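PDB 5ZLI: glutamine synthetase from Helicobacter pylori, which belongs to the glutamine synthetase I-beta family and assembles from twelve subunits, each combining a beta-grasp domain with a larger catalytic domain. Local coordinates for residues N323-Y329 against P423-S429; Y329-I333 against R369-S373; R316-F321 against R428-M433. All blocks are in the same frame, centred on the assembly; numbering follows the deposited sequence.

Contact 1. Residues N323-Y329 against P423-S429; sequences NASTNSY and PHTLRRS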
loop_
_atom_site.group_PDB
_atom_site.type_symbol
_atom_site.label_atom_id
_atom_site.label_comp_id
_atom_site.label_asym_id
_atom_site.label_seq_id
_atom_site.Cartn_x
_atom_site.Cartn_y
_atom_site.Cartn_z
ATOM N N ASN B 323 -48.730 12.205 7.743
ATOM C CA ASN B 323 -47.575 12.381 6.846
ATOM C C ASN B 323 -46.764 13.548 7.407
ATOM O O ASN B 323 -46.735 14.645 6.835
ATOM C CB ASN B 323 -48.046 12.621 5.423
ATOM C CG ASN B 323 -48.887 11.480 4.929
ATOM O OD1 ASN B 323 -50.073 11.376 5.266
ATOM N ND2 ASN B 323 -48.277 10.587 4.149
ATOM N N ALA B 324 -46.063 13.267 8.519
ATOM C CA ALA B 324 -45.605 14.290 9.445
ATOM C C ALA B 324 -44.135 14.652 9.255
ATOM O O ALA B 324 -43.556 15.341 10.107
ATOM C CB ALA B 324 -45.882 13.840 10.881
ATOM N N SER B 325 -43.518 14.194 8.168
ATOM C CA SER B 325 -42.169 14.595 7.803
ATOM C C SER B 325 -42.186 15.064 6.367
ATOM O O SER B 325 -43.042 14.679 5.573
ATOM C CB SER B 325 -41.169 13.459 7.919
ATOM O OG SER B 325 -41.522 12.434 7.029
ATOM N N THR B 326 -41.224 15.898 6.033
ATOM C CA THR B 326 -41.084 16.243 4.635
ATOM C C THR B 326 -40.744 15.021 3.788
ATOM O O THR B 326 -41.036 14.979 2.582
ATOM C CB THR B 326 -40.062 17.333 4.537
ATOM O OG1 THR B 326 -38.964 16.947 5.373
ATOM C CG2 THR B 326 -40.689 18.603 5.033
ATOM N N ASN B 327 -40.114 14.025 4.390
ATOM C CA ASN B 327 -39.812 12.836 3.624
ATOM C C ASN B 327 -41.094 12.126 3.200
ATOM O O ASN B 327 -41.112 11.406 2.194
ATOM C CB ASN B 327 -38.942 11.904 4.436
ATOM C CG ASN B 327 -38.343 10.871 3.593
ATOM O OD1 ASN B 327 -38.615 9.676 3.732
ATOM N ND2 ASN B 327 -37.500 11.315 2.677
ATOM N N SER B 328 -42.171 12.304 3.953
ATOM C CA SER B 328 -43.451 11.748 3.533
ATOM C C SER B 328 -43.820 12.185 2.131
ATOM O O SER B 328 -44.317 11.388 1.331
ATOM C CB SER B 328 -44.533 12.154 4.507
ATOM O OG SER B 328 -44.200 11.642 5.770
ATOM N N TYR B 329 -43.485 13.408 1.783
ATOM C CA TYR B 329 -43.952 13.982 0.543
ATOM C C TYR B 329 -43.082 13.620 -0.649
ATOM O O TYR B 329 -43.504 13.843 -1.777
ATOM C CB TYR B 329 -44.059 15.487 0.715
ATOM C CG TYR B 329 -45.068 15.796 1.758
ATOM C CD1 TYR B 329 -46.405 16.022 1.418
ATOM C CD2 TYR B 329 -44.723 15.780 3.098
ATOM C CE1 TYR B 329 -47.356 16.271 2.391
ATOM C CE2 TYR B 329 -45.668 16.035 4.087
ATOM C CZ TYR B 329 -46.976 16.283 3.726
ATOM O OH TYR B 329 -47.895 16.533 4.713
ATOM N N PRO B 423 -51.686 17.336 -0.434
ATOM C CA PRO B 423 -50.722 18.442 -0.375
ATOM C C PRO B 423 -49.311 17.980 -0.699
ATOM O O PRO B 423 -48.912 16.842 -0.430
ATOM C CB PRO B 423 -50.830 18.942 1.067
ATOM C CG PRO B 423 -51.479 17.845 1.807
ATOM C CD PRO B 423 -52.310 17.067 0.869
ATOM N N HIS B 424 -48.558 18.877 -1.315
ATOM C CA HIS B 424 -47.256 18.476 -1.814
ATOM C C HIS B 424 -46.148 18.603 -0.790
ATOM O O HIS B 424 -45.145 17.893 -0.884
ATOM C CB HIS B 424 -46.871 19.323 -3.010
ATOM C CG HIS B 424 -47.659 19.037 -4.233
ATOM N ND1 HIS B 424 -48.618 19.903 -4.710
ATOM C CD2 HIS B 424 -47.551 18.046 -5.146
ATOM C CE1 HIS B 424 -49.117 19.420 -5.835
ATOM N NE2 HIS B 424 -48.480 18.299 -6.125
ATOM N N THR B 425 -46.284 19.490 0.168
ATOM C CA THR B 425 -45.273 19.644 1.181
ATOM C C THR B 425 -45.944 19.603 2.541
ATOM O O THR B 425 -47.148 19.854 2.665
ATOM C CB THR B 425 -44.498 20.963 0.969
ATOM O OG1 THR B 425 -45.417 22.061 0.860
ATOM C CG2 THR B 425 -43.646 20.908 -0.256
ATOM N N LEU B 426 -45.130 19.310 3.559
ATOM C CA LEU B 426 -45.584 19.401 4.942
ATOM C C LEU B 426 -45.958 20.829 5.327
ATOM O O LEU B 426 -46.826 21.036 6.191
ATOM C CB LEU B 426 -44.496 18.883 5.872
ATOM C CG LEU B 426 -44.753 18.995 7.361
ATOM C CD1 LEU B 426 -46.025 18.286 7.721
ATOM C CD2 LEU B 426 -43.534 18.411 8.056
ATOM N N ARG B 427 -45.304 21.826 4.723
ATOM C CA ARG B 427 -45.640 23.207 5.039
ATOM C C ARG B 427 -47.079 23.504 4.638
ATOM O O ARG B 427 -47.839 24.096 5.415
ATOM C CB ARG B 427 -44.687 24.168 4.330
ATOM C CG ARG B 427 -45.196 25.611 4.292
ATOM C CD ARG B 427 -44.188 26.501 3.647
ATOM N NE ARG B 427 -43.164 26.889 4.591
ATOM C CZ ARG B 427 -43.226 27.990 5.310
ATOM N NH1 ARG B 427 -44.268 28.791 5.173
ATOM N NH2 ARG B 427 -42.253 28.288 6.152
ATOM N N ARG B 428 -47.486 23.084 3.428
ATOM C CA ARG B 428 -48.862 23.342 3.044
ATOM C C ARG B 428 -49.809 22.509 3.904
ATOM O O ARG B 428 -50.849 23.021 4.320
ATOM C CB ARG B 428 -49.053 23.110 1.537
ATOM C CG ARG B 428 -49.941 24.189 0.862
ATOM C CD ARG B 428 -49.950 24.091 -0.658
ATOM N NE ARG B 428 -50.299 22.754 -1.155
ATOM C CZ ARG B 428 -50.220 22.398 -2.432
ATOM N NH1 ARG B 428 -50.556 21.175 -2.828
ATOM N NH2 ARG B 428 -49.789 23.288 -3.311
ATOM N N SER B 429 -49.415 21.273 4.260
ATOM C CA SER B 429 -50.235 20.426 5.123
ATOM C C SER B 429 -50.465 21.054 6.488
ATOM O O SER B 429 -51.570 20.978 7.032
ATOM C CB SER B 429 -49.560 19.082 5.311
ATOM O OG SER B 429 -49.635 18.353 4.122
#
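The capped N-terminal turn of helix 426-434, in the catalytic domain, receives the ring of Tyr329, which lies against the peptide joining Thr425 to Leu426. One ring face takes that peptide: Thr425 C sits over the ring centre, while Leu426 N is offset toward the rim, 3.4 Å from Tyr329 CE2. The edge is used as well, since Pro423 O approaches close to the ring plane and is 3.2 Å from Tyr329 CD1. The ring owes this placement to a CG that lies beside its own backbone N and anti to the carbonyl carbon (chi1 -63°). At the far end of the ring, the phenol oxygen OH of Tyr329 forms a hydrogen bond with Ser429 OG at 2.6 Å, in which either hydroxyl could be the donor. Ser429 lies one helical turn beyond Thr425, and its amide N bonds to Thr425 O at 3.1 Å. Thr425 is the N-cap residue, its OG1 accepting a weak bond from Arg428 N, so the peptide under the ring belongs to the first turn of the helix. Leu426 lies between the ring and the 323-325 loop. Its CB touches Tyr329 CE2 at 3.6 Å and Thr326 CG2 at 3.9 Å, the Thr326 and Leu426 side chains crossing at about a right angle. A chi1 of 176° carries CG toward the loop, and chi2 (57°) splits the methyls between successive carbonyls: CD1 is 3.8 Å from Asn323 O and CD2 is 3.7 Å from Ala324 O. Helix 448-466 also packs here, with Val463 on Leu426, Trp466 on Thr326 and Tyr454 on Ala324. The hydroxyl of Thr326 instead bonds to Glu474 of the second subunit.

Contact 2. Residues Y329-I333 against R369-S373; sequences YKRLI and RFPDS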
loop_
_atom_site.group_PDB
_atom_site.type_symbol
_atom_site.label_atom_id
_atom_site.label_comp_id
_atom_site.label_asym_id
_atom_site.label_seq_id
_atom_site.Cartn_x
_atom_site.Cartn_y
_atom_site.Cartn_z
ATOM N N TYR B 329 -43.485 13.408 1.783
ATOM C CA TYR B 329 -43.952 13.982 0.543
ATOM C C TYR B 329 -43.082 13.620 -0.649
ATOM O O TYR B 329 -43.504 13.843 -1.777
ATOM C CB TYR B 329 -44.059 15.487 0.715
ATOM C CG TYR B 329 -45.068 15.796 1.758
ATOM C CD1 TYR B 329 -46.405 16.022 1.418
ATOM C CD2 TYR B 329 -44.723 15.780 3.098
ATOM C CE1 TYR B 329 -47.356 16.271 2.391
ATOM C CE2 TYR B 329 -45.668 16.035 4.087
ATOM C CZ TYR B 329 -46.976 16.283 3.726
ATOM O OH TYR B 329 -47.895 16.533 4.713
ATOM N N LYS B 330 -41.883 13.079 -0.432
ATOM C CA LYS B 330 -41.159 12.436 -1.522
ATOM C C LYS B 330 -41.801 11.129 -1.955
ATOM O O LYS B 330 -41.526 10.652 -3.056
ATOM C CB LYS B 330 -39.709 12.204 -1.107
ATOM C CG LYS B 330 -39.133 13.414 -0.398
ATOM C CD LYS B 330 -38.523 14.397 -1.409
ATOM C CE LYS B 330 -38.469 15.790 -0.816
ATOM N NZ LYS B 330 -37.876 15.849 0.528
ATOM N N ARG B 331 -42.622 10.535 -1.099
ATOM C CA ARG B 331 -43.362 9.322 -1.388
ATOM C C ARG B 331 -44.673 9.596 -2.117
ATOM O O ARG B 331 -45.113 8.752 -2.910
ATOM C CB ARG B 331 -43.621 8.584 -0.083
ATOM C CG ARG B 331 -44.647 7.493 -0.141
ATOM C CD ARG B 331 -44.696 6.775 1.188
ATOM N NE ARG B 331 -45.786 5.807 1.259
ATOM C CZ ARG B 331 -47.034 6.096 1.633
ATOM N NH1 ARG B 331 -47.370 7.330 1.999
ATOM N NH2 ARG B 331 -47.953 5.140 1.644
ATOM N N LEU B 332 -45.311 10.746 -1.850
ATOM C CA LEU B 332 -46.621 11.091 -2.400
ATOM C C LEU B 332 -46.527 11.643 -3.822
ATOM O O LEU B 332 -47.163 12.648 -4.171
ATOM C CB LEU B 332 -47.283 12.106 -1.469
ATOM C CG LEU B 332 -47.323 11.615 0.004
ATOM C CD1 LEU B 332 -47.939 12.663 0.953
ATOM C CD2 LEU B 332 -47.923 10.191 0.257
ATOM N N ILE B 333 -45.811 10.908 -4.664
ATOM C CA ILE B 333 -45.554 11.209 -6.066
ATOM C C ILE B 333 -46.178 10.085 -6.886
ATOM O O ILE B 333 -46.171 8.917 -6.458
ATOM C CB ILE B 333 -44.043 11.367 -6.319
ATOM C CG1 ILE B 333 -43.577 12.786 -5.995
ATOM C CG2 ILE B 333 -43.654 10.989 -7.724
ATOM C CD1 ILE B 333 -43.945 13.306 -4.654
ATOM N N ARG B 369 -54.375 4.664 2.333
ATOM C CA ARG B 369 -53.047 4.369 1.824
ATOM C C ARG B 369 -52.086 5.545 1.932
ATOM O O ARG B 369 -50.899 5.370 1.644
ATOM C CB ARG B 369 -53.122 3.905 0.369
ATOM C CG ARG B 369 -53.960 2.680 0.150
ATOM C CD ARG B 369 -54.015 2.332 -1.322
ATOM N NE ARG B 369 -52.690 2.129 -1.920
ATOM C CZ ARG B 369 -51.942 1.037 -1.739
ATOM N NH1 ARG B 369 -52.365 0.039 -0.972
ATOM N NH2 ARG B 369 -50.761 0.937 -2.326
ATOM N N PHE B 370 -52.563 6.740 2.262
ATOM C CA PHE B 370 -51.674 7.893 2.310
ATOM C C PHE B 370 -50.808 8.001 3.566
ATOM O O PHE B 370 -49.736 8.610 3.482
ATOM C CB PHE B 370 -52.463 9.187 2.100
ATOM C CG PHE B 370 -53.651 9.344 3.016
ATOM C CD1 PHE B 370 -54.896 8.862 2.642
ATOM C CD2 PHE B 370 -53.539 9.993 4.230
ATOM C CE1 PHE B 370 -55.989 8.994 3.460
ATOM C CE2 PHE B 370 -54.650 10.124 5.070
ATOM C CZ PHE B 370 -55.868 9.621 4.675
ATOM N N PRO B 371 -51.171 7.446 4.727
ATOM C CA PRO B 371 -50.278 7.587 5.894
ATOM C C PRO B 371 -48.998 6.762 5.781
ATOM O O PRO B 371 -48.910 5.781 5.039
ATOM C CB PRO B 371 -51.136 7.130 7.077
ATOM C CG PRO B 371 -52.302 6.509 6.514
ATOM C CD PRO B 371 -52.486 6.911 5.113
ATOM N N ASP B 372 -47.982 7.198 6.540
ATOM C CA ASP B 372 -46.683 6.527 6.639
ATOM C C ASP B 372 -46.214 6.466 8.087
ATOM O O ASP B 372 -46.821 7.038 8.999
ATOM C CB ASP B 372 -45.606 7.212 5.787
ATOM C CG ASP B 372 -45.510 8.723 6.029
ATOM O OD1 ASP B 372 -45.244 9.125 7.180
ATOM O OD2 ASP B 372 -45.671 9.501 5.049
ATOM N N SER B 373 -45.113 5.748 8.294
ATOM C CA SER B 373 -44.658 5.480 9.657
ATOM C C SER B 373 -43.862 6.626 10.261
ATOM O O SER B 373 -43.575 6.594 11.463
ATOM C CB SER B 373 -43.834 4.195 9.704
ATOM O OG SER B 373 -44.543 3.104 9.118
#
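Phe370 O is gripped by two donors: Arg331 NH1, at 3.1 Å with an N-H...O angle of 151°, and, from outside the two segments, Asn323 ND2. The oxygen belongs to the loop that leaves strand 366-368, part of the mixed sheet of the catalytic domain, and leads toward helix 377-393. The same guanidinium takes the preceding carbonyl as well, Arg331 NH2 donating to Arg369 O at 3.0 Å and 153°. Both oxygens lie near the guanidinium plane, yet they are met differently: the donor is nearly in line with the C=O of Arg369, but stands above the carbonyl plane of Phe370. Two in-plane acceptors on different nitrogens should fix the rotation of the group. Arg331 reaches them because CG is anti to the backbone N (chi1 166°) and the chain stays extended as far as NE. Asp372 places its CB over one guanidinium face. Its OD2 is 4.1 Å from Arg331 NH1 but well out of the plane, so only charge attraction is likely there; the carboxylate is hydrogen-bonded to Ser328 OG, and more weakly to Ser374 N. His279 of strand 278-286, which pairs with strand 366-368, also packs on Arg331. Just after the arginine the chain makes an inverse gamma turn centred on Leu332, closed by Ile333 N to Arg331 O at 2.9 Å. The CD2 methyl of Leu332 rests 4.0 Å from Phe370 O.

Contact 3. Residues R316-F321 against R428-M433; sequences RGLAAF and RSLEEM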
loop_
_atom_site.group_PDB
_atom_site.type_symbol
_atom_site.label_atom_id
_atom_site.label_comp_id
_atom_site.label_asym_id
_atom_site.label_seq_id
_atom_site.Cartn_x
_atom_site.Cartn_y
_atom_site.Cartn_z
ATOM N N ARG B 316 -56.455 17.034 3.501
ATOM C CA ARG B 316 -55.248 17.843 3.323
ATOM C C ARG B 316 -54.698 18.348 4.654
ATOM O O ARG B 316 -53.485 18.486 4.808
ATOM C CB ARG B 316 -55.486 18.994 2.336
ATOM C CG ARG B 316 -55.916 18.484 0.990
ATOM C CD ARG B 316 -55.184 19.147 -0.152
ATOM N NE ARG B 316 -54.761 20.530 0.061
ATOM C CZ ARG B 316 -53.812 21.125 -0.668
ATOM N NH1 ARG B 316 -53.206 20.462 -1.644
ATOM N NH2 ARG B 316 -53.470 22.380 -0.437
ATOM N N GLY B 317 -55.565 18.672 5.614
ATOM C CA GLY B 317 -55.068 19.038 6.931
ATOM C C GLY B 317 -54.661 17.850 7.775
ATOM O O GLY B 317 -53.724 17.951 8.572
ATOM N N LEU B 318 -55.363 16.717 7.618
ATOM C CA LEU B 318 -54.990 15.479 8.298
ATOM C C LEU B 318 -53.596 14.991 7.913
ATOM O O LEU B 318 -52.939 14.300 8.707
ATOM C CB LEU B 318 -56.033 14.396 8.019
ATOM C CG LEU B 318 -56.014 13.131 8.905
ATOM C CD1 LEU B 318 -56.179 13.498 10.313
ATOM C CD2 LEU B 318 -57.136 12.156 8.542
ATOM N N ALA B 319 -53.115 15.352 6.720
ATOM C CA ALA B 319 -51.794 14.899 6.296
ATOM C C ALA B 319 -50.717 15.313 7.284
ATOM O O ALA B 319 -49.734 14.598 7.444
ATOM C CB ALA B 319 -51.466 15.453 4.912
ATOM N N ALA B 320 -50.913 16.435 7.984
ATOM C CA ALA B 320 -49.991 16.912 9.015
ATOM C C ALA B 320 -49.793 15.929 10.178
ATOM O O ALA B 320 -48.788 16.021 10.892
ATOM C CB ALA B 320 -50.467 18.268 9.529
ATOM N N PHE B 321 -50.729 15.021 10.429
ATOM C CA PHE B 321 -50.444 14.059 11.475
ATOM C C PHE B 321 -50.097 12.688 10.946
ATOM O O PHE B 321 -49.371 11.946 11.628
ATOM C CB PHE B 321 -51.625 13.923 12.428
ATOM C CG PHE B 321 -52.031 15.206 13.058
ATOM C CD1 PHE B 321 -51.354 15.685 14.156
ATOM C CD2 PHE B 321 -53.115 15.919 12.574
ATOM C CE1 PHE B 321 -51.731 16.875 14.760
ATOM C CE2 PHE B 321 -53.502 17.115 13.173
ATOM C CZ PHE B 321 -52.816 17.584 14.272
ATOM N N ARG B 428 -47.486 23.084 3.428
ATOM C CA ARG B 428 -48.862 23.342 3.044
ATOM C C ARG B 428 -49.809 22.509 3.904
ATOM O O ARG B 428 -50.849 23.021 4.320
ATOM C CB ARG B 428 -49.053 23.110 1.537
ATOM C CG ARG B 428 -49.941 24.189 0.862
ATOM C CD ARG B 428 -49.950 24.091 -0.658
ATOM N NE ARG B 428 -50.299 22.754 -1.155
ATOM C CZ ARG B 428 -50.220 22.398 -2.432
ATOM N NH1 ARG B 428 -50.556 21.175 -2.828
ATOM N NH2 ARG B 428 -49.789 23.288 -3.311
ATOM N N SER B 429 -49.415 21.273 4.260
ATOM C CA SER B 429 -50.235 20.426 5.123
ATOM C C SER B 429 -50.465 21.054 6.488
ATOM O O SER B 429 -51.570 20.978 7.032
ATOM C CB SER B 429 -49.560 19.082 5.311
ATOM O OG SER B 429 -49.635 18.353 4.122
ATOM N N LEU B 430 -49.444 21.709 7.047
ATOM C CA LEU B 430 -49.648 22.343 8.340
ATOM C C LEU B 430 -50.539 23.559 8.191
ATOM O O LEU B 430 -51.456 23.764 8.997
ATOM C CB LEU B 430 -48.317 22.717 8.979
ATOM C CG LEU B 430 -47.531 21.478 9.403
ATOM C CD1 LEU B 430 -46.093 21.806 9.771
ATOM C CD2 LEU B 430 -48.232 20.820 10.572
ATOM N N GLU B 431 -50.300 24.359 7.150
ATOM C CA GLU B 431 -51.216 25.437 6.808
ATOM C C GLU B 431 -52.658 24.914 6.675
ATOM O O GLU B 431 -53.585 25.441 7.297
ATOM C CB GLU B 431 -50.699 26.103 5.530
ATOM C CG GLU B 431 -49.481 27.000 5.802
ATOM C CD GLU B 431 -48.686 27.392 4.549
ATOM O OE1 GLU B 431 -49.079 27.033 3.407
ATOM O OE2 GLU B 431 -47.649 28.074 4.725
ATOM N N GLU B 432 -52.858 23.848 5.898
ATOM C CA GLU B 432 -54.202 23.304 5.741
ATOM C C GLU B 432 -54.751 22.836 7.079
ATOM O O GLU B 432 -55.949 22.974 7.346
ATOM C CB GLU B 432 -54.214 22.161 4.725
ATOM C CG GLU B 432 -53.747 22.635 3.365
ATOM C CD GLU B 432 -54.842 23.115 2.464
ATOM O OE1 GLU B 432 -55.990 22.654 2.616
ATOM O OE2 GLU B 432 -54.551 24.009 1.633
ATOM N N MET B 433 -53.902 22.255 7.925
ATOM C CA MET B 433 -54.393 21.852 9.235
ATOM C C MET B 433 -54.744 23.053 10.087
ATOM O O MET B 433 -55.796 23.087 10.733
ATOM C CB MET B 433 -53.387 21.009 9.983
ATOM C CG MET B 433 -53.990 20.588 11.309
ATOM S SD MET B 433 -52.816 20.294 12.626
ATOM C CE MET B 433 -52.269 21.953 12.984
#
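Arg316 NH2 points at Glu432 OE2 across 2.8 Å, with an N-H...O angle of 172°, forming a salt bridge between the two helices. The oxygen lies in the guanidinium plane, whereas the nitrogen meets it from above the carboxylate plane, and the two planes stand almost perpendicular. Arg316 bends at chi2 and chi3 to get there. Its guanidinium also comes close to that of Arg428, though their exact separation is uncertain at this resolution; Glu432 and, on Arg428, Glu431 of the second subunit would probably offset the like charges. Elsewhere mostly small side chains meet: Ala320 CB touches Leu430 CD2 at 3.5 Å and Met433 CB at 4.0 Å. In Met433, CG anti to the backbone N (chi1 -178°) and a bend at chi3 bring SD to 4.0 Å from the centroid of the Phe321 ring, an oblique Met-aromatic contact. Second-shell residues hold the two partners: Phe446 meets the Phe321 ring edge-to-face, Tyr454 lies against the same ring, and Ile451 packs on Met433. The backbones come nearest at Gly317, where the absence of a side chain lets CA approach to 3.7 Å from Met433 CA and 3.8 Å from Glu432 C. The short axes approach to 6.8 Å and cross at -115°, a close, steep helix-helix packing with glycine and alanine at the interface, joining helices 315-322 and 426-434 within the catalytic domain.

Overall arrangement
The three contacts form a continuous buried patch of the catalytic domain. Contacts 1 and 3 have centres about 8 Å apart and share Arg428 and Ser429, and helix 426-434 packs on consecutive helices, 315-322 and 326-331. Contacts 1 and 2 are also about 8 Å apart between centres and share Tyr329; Asn323 and Ser328 of contact 1 reach the 369-373 loop directly. Contacts 2 and 3 lie farther apart, about 13 Å between centres; Tyr329, a member of the 329-333 segment, reaches contact 3 through its OH, 3.7 Å from Ala319 CB. Along the chain, contact 2 nests inside the loop closed by contact 1, itself inside that of contact 3. All three touch the second subunit.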